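Local coordinates for actin binding protein family protein (Entamoeba histolytica HM-1:IMSS, PDB 6K2F) that probably binds actin monomers through this N-terminal ADF-homology domain of a twinfilin, sequestering them and so inhibiting filament assembly, at residues N16-I28 / A37-L51. Sequence-based numbering, arbitrary orientation.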
ATOM      1  N   ASN A  16      -4.112  -7.242   7.483  1.00 18.80           N
ATOM      2  CA  ASN A  16      -3.261  -8.454   7.443  1.00 17.45           C
ATOM      3  C   ASN A  16      -3.801  -9.424   6.386  1.00 18.62           C
ATOM      4  O   ASN A  16      -3.018  -9.946   5.585  1.00 19.25           O
ATOM      5  CB  ASN A  16      -3.190  -9.134   8.808  1.00 18.48           C
ATOM      6  CG  ASN A  16      -2.243 -10.312   8.827  1.00 19.04           C
ATOM      7  OD1 ASN A  16      -1.077 -10.181   8.455  1.00 18.64           O
ATOM      8  ND2 ASN A  16      -2.738 -11.473   9.220  1.00 22.62           N
ATOM      9  N   SER A  17      -5.100  -9.691   6.389  1.00 19.29           N
ATOM     10  CA  SER A  17      -5.705 -10.707   5.501  1.00 20.89           C
ATOM     11  C   SER A  17      -5.861 -10.164   4.074  1.00 21.44           C
ATOM     12  O   SER A  17      -5.875 -10.996   3.150  1.00 23.14           O
ATOM     13  CB  SER A  17      -7.013 -11.186   6.077  1.00 27.22           C
ATOM     14  OG  SER A  17      -7.975 -10.140   6.067  1.00 32.06           O
ATOM     15  N   SER A  18      -6.060  -8.850   3.895  1.00 23.22           N
ATOM     16  CA  SER A  18      -6.409  -8.238   2.581  1.00 20.09           C
ATOM     17  C   SER A  18      -5.167  -7.626   1.943  1.00 18.43           C
ATOM     18  O   SER A  18      -5.211  -7.354   0.748  1.00 22.34           O
ATOM     19  CB  SER A  18      -7.501  -7.223   2.740  1.00 26.03           C
ATOM     20  OG  SER A  18      -8.600  -7.770   3.458  1.00 34.70           O
ATOM     21  N   GLY A  19      -4.107  -7.379   2.724  1.00 21.53           N
ATOM     22  CA  GLY A  19      -2.847  -6.814   2.211  1.00 19.21           C
ATOM     23  C   GLY A  19      -3.013  -5.410   1.653  1.00 20.17           C
ATOM     24  O   GLY A  19      -2.111  -4.968   0.938  1.00 21.74           O
ATOM     25  N   ASN A  20      -4.101  -4.699   1.996  1.00 18.70           N
ATOM     26  CA  ASN A  20      -4.616  -3.537   1.216  1.00 25.24           C
ATOM     27  C   ASN A  20      -4.336  -2.219   1.947  1.00 26.18           C
ATOM     28  O   ASN A  20      -5.073  -1.248   1.758  1.00 28.50           O
ATOM     29  CB  ASN A  20      -6.107  -3.651   0.886  1.00 24.87           C
ATOM     30  CG  ASN A  20      -6.997  -3.779   2.106  1.00 28.03           C
ATOM     31  OD1 ASN A  20      -6.515  -3.892   3.237  1.00 30.03           O
ATOM     32  ND2 ASN A  20      -8.299  -3.780   1.877  1.00 29.92           N
ATOM     33  N   GLY A  21      -3.244  -2.168   2.675  1.00 16.71           N
ATOM     34  CA  GLY A  21      -2.734  -0.958   3.343  1.00 15.73           C
ATOM     35  C   GLY A  21      -1.344  -1.263   3.834  1.00 14.70           C
ATOM     36  O   GLY A  21      -0.950  -2.447   3.770  1.00 16.56           O
ATOM     37  N   ARG A  22      -0.641  -0.268   4.354  1.00 14.16           N
ATOM     38  CA  ARG A  22       0.761  -0.460   4.766  1.00 13.21           C
ATOM     39  C   ARG A  22       0.894  -0.419   6.287  1.00 11.10           C
ATOM     40  O   ARG A  22       1.651  -1.243   6.827  1.00 13.64           O
ATOM     41  CB  ARG A  22       1.656   0.579   4.098  1.00 12.88           C
ATOM     42  CG  ARG A  22       3.120   0.420   4.484  1.00 13.10           C
ATOM     43  CD  ARG A  22       3.737  -0.916   4.088  1.00 15.43           C
ATOM     44  NE  ARG A  22       3.854  -1.029   2.646  1.00 15.52           N
ATOM     45  CZ  ARG A  22       4.240  -2.110   1.995  1.00 17.09           C
ATOM     46  NH1 ARG A  22       4.529  -3.229   2.640  1.00 17.92           N
ATOM     47  NH2 ARG A  22       4.304  -2.091   0.675  1.00 18.58           N
ATOM     48  N   PHE A  23       0.336   0.584   6.962  1.00 11.75           N
ATOM     49  CA  PHE A  23       0.561   0.643   8.416  1.00 11.51           C
ATOM     50  C   PHE A  23      -0.599   1.284   9.162  1.00 10.82           C
ATOM     51  O   PHE A  23      -1.405   2.007   8.600  1.00 13.03           O
ATOM     52  CB  PHE A  23       1.902   1.305   8.728  1.00 12.19           C
ATOM     53  CG  PHE A  23       2.082   2.764   8.418  1.00 12.43           C
ATOM     54  CD1 PHE A  23       1.597   3.744   9.257  1.00 14.56           C
ATOM     55  CD2 PHE A  23       2.907   3.147   7.376  1.00 14.76           C
ATOM     56  CE1 PHE A  23       1.897   5.072   9.028  1.00 15.17           C
ATOM     57  CE2 PHE A  23       3.211   4.481   7.155  1.00 16.30           C
ATOM     58  CZ  PHE A  23       2.701   5.441   7.979  1.00 16.11           C
ATOM     59  N   ILE A  24      -0.604   0.970  10.446  1.00 10.80           N
ATOM     60  CA  ILE A  24      -1.591   1.483  11.427  1.00 12.53           C
ATOM     61  C   ILE A  24      -0.799   2.130  12.547  1.00 11.44           C
ATOM     62  O   ILE A  24       0.077   1.491  13.101  1.00 13.16           O
ATOM     63  CB  ILE A  24      -2.485   0.362  11.970  1.00 14.76           C
ATOM     64  CG1 ILE A  24      -3.216  -0.362  10.842  1.00 15.66           C
ATOM     65  CG2 ILE A  24      -3.434   0.929  13.017  1.00 15.15           C
ATOM     66  CD1 ILE A  24      -3.831  -1.698  11.257  1.00 20.71           C
ATOM     67  N   GLN A  25      -1.066   3.393  12.812  1.00 12.88           N
ATOM     68  CA  GLN A  25      -0.482   4.081  13.978  1.00 11.46           C
ATOM     69  C   GLN A  25      -1.473   3.903  15.110  1.00 11.93           C
ATOM     70  O   GLN A  25      -2.698   4.042  14.843  1.00 14.81           O
ATOM     71  CB  GLN A  25      -0.246   5.558  13.721  1.00 13.09           C
ATOM     72  CG  GLN A  25       0.451   6.260  14.883  1.00 15.85           C
ATOM     73  CD  GLN A  25       0.716   7.697  14.526  1.00 18.25           C
ATOM     74  OE1 GLN A  25      -0.035   8.311  13.777  1.00 16.51           O
ATOM     75  NE2 GLN A  25       1.783   8.237  15.072  1.00 15.61           N
ATOM     76  N   ALA A  26      -0.984   3.566  16.295  1.00 13.07           N
ATOM     77  CA  ALA A  26      -1.870   3.358  17.457  1.00 13.15           C
ATOM     78  C   ALA A  26      -1.298   4.097  18.660  1.00 12.97           C
ATOM     79  O   ALA A  26      -0.080   4.223  18.777  1.00 13.79           O
ATOM     80  CB  ALA A  26      -2.032   1.888  17.732  1.00 16.71           C
ATOM     81  N   THR A  27      -2.164   4.558  19.546  1.00 14.85           N
ATOM     82  CA  THR A  27      -1.747   5.186  20.815  1.00 14.48           C
ATOM     83  C   THR A  27      -2.589   4.613  21.943  1.00 13.82           C
ATOM     84  O   THR A  27      -3.689   4.083  21.700  1.00 15.75           O
ATOM     85  CB  THR A  27      -1.849   6.718  20.813  1.00 19.66           C
ATOM     86  OG1 THR A  27      -3.204   7.103  20.586  1.00 22.25           O
ATOM     87  CG2 THR A  27      -0.975   7.344  19.751  1.00 20.16           C
ATOM     88  N   ILE A  28      -2.095   4.770  23.161  1.00 15.08           N
ATOM     89  CA  ILE A  28      -2.838   4.347  24.371  1.00 15.25           C
ATOM     90  C   ILE A  28      -3.785   5.490  24.750  1.00 18.53           C
ATOM     91  O   ILE A  28      -3.326   6.610  25.058  1.00 21.08           O
ATOM     92  CB  ILE A  28      -1.849   3.956  25.481  1.00 18.49           C
ATOM     93  CG1 ILE A  28      -0.920   2.844  24.992  1.00 18.09           C
ATOM     94  CG2 ILE A  28      -2.603   3.582  26.746  1.00 23.63           C
ATOM     95  CD1 ILE A  28       0.188   2.450  25.958  1.00 21.08           C
ATOM     96  N   ALA A  37      -4.201   6.482  13.239  1.00 15.84           N
ATOM     97  CA  ALA A  37      -4.142   6.792  11.800  1.00 18.64           C
ATOM     98  C   ALA A  37      -3.854   5.517  11.028  1.00 15.46           C
ATOM     99  O   ALA A  37      -3.288   4.565  11.613  1.00 15.61           O
ATOM    100  CB  ALA A  37      -3.048   7.803  11.530  1.00 19.86           C
ATOM    101  N   ILE A  38      -4.276   5.511   9.776  1.00 19.55           N
ATOM    102  CA  ILE A  38      -4.035   4.374   8.849  1.00 17.12           C
ATOM    103  C   ILE A  38      -3.424   4.948   7.581  1.00 16.93           C
ATOM    104  O   ILE A  38      -3.984   5.915   7.036  1.00 21.35           O
ATOM    105  CB  ILE A  38      -5.336   3.627   8.562  1.00 22.95           C
ATOM    106  CG1 ILE A  38      -5.982   3.123   9.855  1.00 28.15           C
ATOM    107  CG2 ILE A  38      -5.066   2.515   7.567  1.00 27.36           C
ATOM    108  CD1 ILE A  38      -7.450   2.856   9.707  1.00 30.88           C
ATOM    109  N   GLU A  39      -2.335   4.346   7.110  1.00 14.89           N
ATOM    110  CA  GLU A  39      -1.655   4.740   5.860  1.00 16.02           C
ATOM    111  C   GLU A  39      -1.798   3.604   4.844  1.00 14.01           C
ATOM    112  O   GLU A  39      -1.321   2.478   5.125  1.00 14.47           O
ATOM    113  CB  GLU A  39      -0.184   5.035   6.139  1.00 15.22           C
ATOM    114  CG  GLU A  39       0.631   5.316   4.891  1.00 18.21           C
ATOM    115  CD  GLU A  39       0.110   6.424   4.000  1.00 24.99           C
ATOM    116  OE1 GLU A  39      -0.025   7.579   4.505  1.00 25.51           O
ATOM    117  OE2 GLU A  39      -0.152   6.153   2.804  1.00 19.61           O
ATOM    118  N   GLN A  40      -2.413   3.919   3.703  1.00 16.42           N
ATOM    119  CA  GLN A  40      -2.624   2.969   2.586  1.00 16.95           C
ATOM    120  C   GLN A  40      -1.257   2.563   2.047  1.00 15.73           C
ATOM    121  O   GLN A  40      -1.084   1.384   1.708  1.00 16.48           O
ATOM    122  CB  GLN A  40      -3.474   3.624   1.505  1.00 21.50           C
ATOM    123  CG  GLN A  40      -3.627   2.770   0.262  1.00 28.44           C
ATOM    124  CD  GLN A  40      -4.345   1.486   0.579  1.00 36.79           C
ATOM    125  OE1 GLN A  40      -5.406   1.480   1.204  1.00 52.88           O
ATOM    126  NE2 GLN A  40      -3.773   0.385   0.122  1.00 39.08           N
ATOM    127  N   GLY A  41      -0.341   3.521   1.933  1.00 16.39           N
ATOM    128  CA  GLY A  41       0.974   3.279   1.319  1.00 16.73           C
ATOM    129  C   GLY A  41       0.832   2.776  -0.111  1.00 16.19           C
ATOM    130  O   GLY A  41      -0.152   3.122  -0.810  1.00 18.00           O
ATOM    131  N   THR A  42       1.807   1.985  -0.551  1.00 17.11           N
ATOM    132  CA  THR A  42       1.997   1.574  -1.955  1.00 17.24           C
ATOM    133  C   THR A  42       2.482   0.119  -1.975  1.00 16.00           C
ATOM    134  O   THR A  42       2.566  -0.518  -0.911  1.00 17.15           O
ATOM    135  CB  THR A  42       2.980   2.508  -2.686  1.00 19.83           C
ATOM    136  OG1 THR A  42       4.290   2.260  -2.191  1.00 18.52           O
ATOM    137  CG2 THR A  42       2.640   3.974  -2.527  1.00 20.92           C
ATOM    138  N   SER A  43       2.847  -0.371  -3.138  1.00 18.73           N
ATOM    139  CA  SER A  43       3.444  -1.712  -3.284  1.00 22.14           C
ATOM    140  C   SER A  43       4.955  -1.649  -2.991  1.00 25.16           C
ATOM    141  O   SER A  43       5.599  -2.701  -3.134  1.00 25.63           O
ATOM    142  CB  SER A  43       3.176  -2.241  -4.645  1.00 20.59           C
ATOM    143  OG  SER A  43       3.833  -1.444  -5.606  1.00 22.82           O
ATOM    144  N   ASP A  44       5.518  -0.467  -2.690  1.00 19.48           N
ATOM    145  CA  ASP A  44       6.983  -0.255  -2.476  1.00 19.63           C
ATOM    146  C   ASP A  44       7.272  -0.127  -0.980  1.00 19.20           C
ATOM    147  O   ASP A  44       7.109   0.961  -0.411  1.00 20.20           O
ATOM    148  CB  ASP A  44       7.494   0.966  -3.251  1.00 23.71           C
ATOM    149  CG  ASP A  44       9.012   1.140  -3.257  1.00 32.26           C
ATOM    150  OD1 ASP A  44       9.692   0.570  -2.354  1.00 29.56           O
ATOM    151  OD2 ASP A  44       9.502   1.839  -4.172  1.00 36.01           O
ATOM    152  N   PHE A  45       7.669  -1.231  -0.356  1.00 20.04           N
ATOM    153  CA  PHE A  45       7.959  -1.316   1.095  1.00 16.15           C
ATOM    154  C   PHE A  45       9.014  -0.272   1.467  1.00 20.42           C
ATOM    155  O   PHE A  45       8.859   0.449   2.455  1.00 18.60           O
ATOM    156  CB  PHE A  45       8.439  -2.728   1.422  1.00 18.70           C
ATOM    157  CG  PHE A  45       9.043  -2.890   2.791  1.00 16.70           C
ATOM    158  CD1 PHE A  45       8.232  -3.132   3.880  1.00 20.64           C
ATOM    159  CD2 PHE A  45      10.410  -2.814   2.989  1.00 19.67           C
ATOM    160  CE1 PHE A  45       8.771  -3.331   5.138  1.00 18.31           C
ATOM    161  CE2 PHE A  45      10.945  -3.006   4.252  1.00 19.58           C
ATOM    162  CZ  PHE A  45      10.128  -3.252   5.323  1.00 18.45           C
ATOM    163  N   ASP A  46      10.082  -0.203   0.674  1.00 21.43           N
ATOM    164  CA  ASP A  46      11.239   0.671   0.990  1.00 22.57           C
ATOM    165  C   ASP A  46      10.789   2.136   1.036  1.00 18.87           C
ATOM    166  O   ASP A  46      11.092   2.823   2.030  1.00 24.66           O
ATOM    167  CB  ASP A  46      12.356   0.478  -0.031  1.00 25.84           C
ATOM    168  CG  ASP A  46      13.055  -0.869   0.068  1.00 49.53           C
ATOM    169  OD1 ASP A  46      13.123  -1.441   1.175  1.00 36.70           O
ATOM    170  OD2 ASP A  46      13.523  -1.349  -0.967  1.00 59.97           O
ATOM    171  N   ALA A  47      10.085   2.597  -0.002  1.00 20.40           N
ATOM    172  CA  ALA A  47       9.550   3.973  -0.085  1.00 19.73           C
ATOM    173  C   ALA A  47       8.605   4.211   1.092  1.00 17.58           C
ATOM    174  O   ALA A  47       8.663   5.274   1.731  1.00 20.83           O
ATOM    175  CB  ALA A  47       8.825   4.170  -1.390  1.00 23.83           C
ATOM    176  N   ASP A  48       7.761   3.230   1.398  1.00 17.85           N
ATOM    177  CA  ASP A  48       6.702   3.433   2.406  1.00 17.28           C
ATOM    178  C   ASP A  48       7.317   3.609   3.802  1.00 15.76           C
ATOM    179  O   ASP A  48       6.668   4.238   4.663  1.00 14.23           O
ATOM    180  CB  ASP A  48       5.668   2.307   2.396  1.00 16.56           C
ATOM    181  CG  ASP A  48       4.722   2.296   1.200  1.00 15.60           C
ATOM    182  OD1 ASP A  48       4.852   3.161   0.268  1.00 18.01           O
ATOM    183  OD2 ASP A  48       3.848   1.394   1.200  1.00 16.94           O
ATOM    184  N   LEU A  49       8.522   3.086   4.049  1.00 15.63           N
ATOM    185  CA  LEU A  49       9.137   3.244   5.389  1.00 13.69           C
ATOM    186  C   LEU A  49       9.224   4.733   5.729  1.00 13.17           C
ATOM    187  O   LEU A  49       9.050   5.088   6.908  1.00 14.78           O
ATOM    188  CB  LEU A  49      10.512   2.572   5.433  1.00 15.70           C
ATOM    189  CG  LEU A  49      10.473   1.053   5.595  1.00 17.25           C
ATOM    190  CD1 LEU A  49      11.834   0.445   5.306  1.00 20.69           C
ATOM    191  CD2 LEU A  49       9.990   0.685   6.990  1.00 19.28           C
ATOM    192  N   ASP A  50       9.486   5.584   4.737  1.00 14.09           N
ATOM    193  CA  ASP A  50       9.676   7.028   5.001  1.00 15.73           C
ATOM    194  C   ASP A  50       8.332   7.686   5.353  1.00 16.79           C
ATOM    195  O   ASP A  50       8.355   8.779   5.986  1.00 17.91           O
ATOM    196  CB  ASP A  50      10.377   7.698   3.829  1.00 17.89           C
ATOM    197  CG  ASP A  50      11.864   7.393   3.784  1.00 25.98           C
ATOM    198  OD1 ASP A  50      12.424   7.043   4.841  1.00 19.20           O
ATOM    199  OD2 ASP A  50      12.464   7.531   2.693  1.00 29.92           O
ATOM    200  N   LEU A  51       7.197   7.093   4.976  1.00 16.16           N
ATOM    201  CA  LEU A  51       5.867   7.700   5.296  1.00 16.74           C
ATOM    202  C   LEU A  51       5.653   7.766   6.807  1.00 15.18           C
ATOM    203  O   LEU A  51       4.913   8.650   7.262  1.00 16.07           O
ATOM    204  CB  LEU A  51       4.750   6.886   4.638  1.00 16.86           C
ATOM    205  CG  LEU A  51       4.763   6.895   3.115  1.00 21.44           C
ATOM    206  CD1 LEU A  51       3.693   5.957   2.579  1.00 22.07           C
ATOM    207  CD2 LEU A  51       4.572   8.310   2.577  1.00 27.37           C
TER
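The ring of Phe-23 carries Glu-39 CB squarely over one face, a CH-pi contact with CB 3.4 Å from the ring centroid, while Leu-51 CB meets its edge in plane, 3.8 Å from CE2. The guanidinium of Arg-22 has Phe-45 CA over one face; at its edge NE donates to Asp-48 OD2 (2.8 Å), a salt bridge on the anti side of a carboxylate turned 67° from the guanidinium plane. Arg-22 NH2 donates a bent hydrogen bond to Thr-42 O (2.8 Å), and NH1 lies against the edge of the Phe-45 ring, near its plane, the ring standing 77° from the guanidinium plane. Bends at chi2 (61°) and chi3 curl the arginine round to the 41-44 loop. Asp-48 is itself held: OD2 also accepts from Thr-42 N on its syn side and OD1 from Thr-42 OG1, so one carboxylate ties the loop to the arginine.

Along the antiparallel strands, Glu-39 O takes both Arg-22 N (2.9 Å) and Phe-23 N (3.1 Å), a classic beta bulge just where the hairpin gives way to loops.

The hairpin 23-29/32-39 belongs to the central sheet of the ADF fold. Strand 62-68 pairs with 23-29 on its other edge, and Glu-69, just after that strand, gives Arg-22 NH1 a second salt bridge. Helix 6-18 packs on the Ile-24 and Ile-38 face, and helix 45-49 lies beyond the bulge.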